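Long-range contact in Cg10997-pa (Drosophila melanogaster, PDB 2YV7), which is a soluble protein of glutathione S-transferase fold that might insert into membranes and form chloride channels whose activity depends on pH: residues A[221-226]-A[248-253]. Sequence-based numbering, arbitrary orientation.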
# COMPACT_ATOMS: atom_id res chain seq x y z
N CYS A 221 -3.55 5.92 -3.01
CA CYS A 221 -4.63 5.04 -2.47
C CYS A 221 -5.66 4.79 -3.51
O CYS A 221 -6.19 5.74 -4.06
CB CYS A 221 -5.24 5.68 -1.25
SG CYS A 221 -6.44 4.53 -0.47
N PRO A 222 -5.98 3.53 -3.80
CA PRO A 222 -7.08 3.39 -4.76
C PRO A 222 -8.44 3.74 -4.15
O PRO A 222 -8.61 3.65 -2.93
CB PRO A 222 -7.10 1.90 -5.07
CG PRO A 222 -6.41 1.18 -3.89
CD PRO A 222 -5.53 2.24 -3.23
N ALA A 223 -9.40 4.10 -5.01
CA ALA A 223 -10.81 4.21 -4.54
C ALA A 223 -11.40 2.91 -3.95
O ALA A 223 -11.12 1.78 -4.39
CB ALA A 223 -11.68 4.70 -5.73
N ASP A 224 -12.36 3.07 -3.03
CA ASP A 224 -13.06 1.95 -2.43
C ASP A 224 -13.59 1.00 -3.46
O ASP A 224 -13.52 -0.18 -3.31
CB ASP A 224 -14.26 2.44 -1.62
CG ASP A 224 -13.84 3.15 -0.32
OD1 ASP A 224 -12.64 3.53 -0.10
OD2 ASP A 224 -14.74 3.28 0.53
N GLN A 225 -14.25 1.56 -4.50
CA GLN A 225 -14.87 0.73 -5.52
C GLN A 225 -13.90 -0.19 -6.21
O GLN A 225 -14.26 -1.29 -6.61
CB GLN A 225 -15.55 1.67 -6.56
CG GLN A 225 -16.75 2.50 -6.00
CD GLN A 225 -16.40 3.65 -5.07
OE1 GLN A 225 -15.33 4.27 -5.15
NE2 GLN A 225 -17.38 4.04 -4.23
N ASP A 226 -12.67 0.26 -6.39
CA ASP A 226 -11.63 -0.50 -7.01
C ASP A 226 -11.09 -1.58 -6.07
O ASP A 226 -10.81 -2.66 -6.50
CB ASP A 226 -10.53 0.48 -7.50
CG ASP A 226 -11.06 1.41 -8.62
OD1 ASP A 226 -11.63 0.84 -9.56
OD2 ASP A 226 -10.96 2.65 -8.50
N PRO A 248 -16.00 7.30 -7.81
CA PRO A 248 -15.03 6.82 -6.80
C PRO A 248 -15.15 7.56 -5.48
O PRO A 248 -15.24 8.79 -5.46
CB PRO A 248 -13.66 7.12 -7.40
CG PRO A 248 -13.88 7.72 -8.76
CD PRO A 248 -15.34 7.66 -9.09
N THR A 249 -15.13 6.81 -4.37
CA THR A 249 -15.06 7.47 -3.07
C THR A 249 -13.94 6.82 -2.29
O THR A 249 -13.48 5.79 -2.69
CB THR A 249 -16.34 7.30 -2.30
OG1 THR A 249 -16.71 5.91 -2.29
CG2 THR A 249 -17.45 8.15 -2.98
N PHE A 250 -13.48 7.51 -1.25
CA PHE A 250 -12.33 7.04 -0.44
C PHE A 250 -12.72 6.96 1.03
O PHE A 250 -13.08 7.98 1.61
CB PHE A 250 -11.17 8.05 -0.63
CG PHE A 250 -10.72 8.11 -2.03
CD1 PHE A 250 -9.76 7.22 -2.51
CD2 PHE A 250 -11.39 8.95 -2.96
CE1 PHE A 250 -9.39 7.22 -3.86
CE2 PHE A 250 -11.02 8.93 -4.33
CZ PHE A 250 -10.03 8.06 -4.78
N THR A 251 -12.67 5.76 1.63
CA THR A 251 -12.85 5.63 3.08
C THR A 251 -11.67 6.32 3.82
O THR A 251 -10.49 5.91 3.70
CB THR A 251 -12.94 4.16 3.50
OG1 THR A 251 -14.20 3.58 3.05
CG2 THR A 251 -12.76 4.01 5.07
N THR A 252 -12.02 7.29 4.66
CA THR A 252 -11.06 8.04 5.45
C THR A 252 -11.50 8.35 6.88
O THR A 252 -10.72 8.97 7.67
CB THR A 252 -10.60 9.37 4.82
OG1 THR A 252 -11.75 10.23 4.67
CG2 THR A 252 -9.83 9.17 3.50
N TYR A 253 -12.70 7.93 7.26
CA TYR A 253 -13.19 8.33 8.58
C TYR A 253 -12.52 7.58 9.69
O TYR A 253 -12.07 6.44 9.52
CB TYR A 253 -14.73 8.18 8.70
CG TYR A 253 -15.20 6.76 8.67
CD1 TYR A 253 -15.44 6.13 7.46
CD2 TYR A 253 -15.40 6.04 9.84
CE1 TYR A 253 -15.86 4.84 7.42
CE2 TYR A 253 -15.85 4.74 9.80
CZ TYR A 253 -16.06 4.15 8.59
OH TYR A 253 -16.48 2.83 8.50
O HOH W 1 -16.47 5.23 0.13
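Asp224, the first residue of helix 224-235, grips Thr251 through both carboxylate oxygens. Asp224 OD1 accepts a hydrogen bond from the backbone N of Thr251 at 2.8 Å. Asp224 OD2 accepts one from Thr251 OG1 at 2.6 Å. Both donors arrive on the syn side, the amide tilted 29° out of the carboxylate plane. A water bonded to Asp224 OD2 also reaches Thr249 OG1. With an alanine at Asp224, the amide and hydroxyl of Thr251 would probably be left without these acceptors, and the water would lose one of its holders.

The backbone N of Asp224 donates to Thr249 O at 3.0 Å. The incoming chain thus takes up one of the N-terminal N-H groups of the helix. Gln225, the next residue, holds Thr249 by two bonds from its side-chain amide. Gln225 OE1 accepts from the Thr249 backbone N at 2.7 Å. Gln225 NE2 donates to Thr249 OG1 at 2.8 Å. Glu246 takes a second bond from NE2, consistent with a fixed flip of this amide.

Phe250 lies against the turn before the helix. Its CB points away, but CG sits anti to the carbonyl carbon (chi1 -62°), which brings the ring back to the turn. Phe250 CE1 approaches Ala223 N obliquely at 3.3 Å, and Cys221 O meets the ring edge near its plane. Phe250 CZ lies 3.9 Å from Ala223 CB. Ala223, the N-cap residue, also sets its CB against Pro248 CB at 3.5 Å.

The contact closes the C-terminal tail back onto the start of helix 224-235, in the all-helical C-terminal domain. Thr251 and Asp224 also touch helix 173-193 of that domain, where Gln183 bonds to Thr251 O. On the thioredoxin-like N-terminal domain side, Cys221 and Pro222 rest on Gln44 of helix 41-55, and Asp226 forms a salt bridge with Arg36.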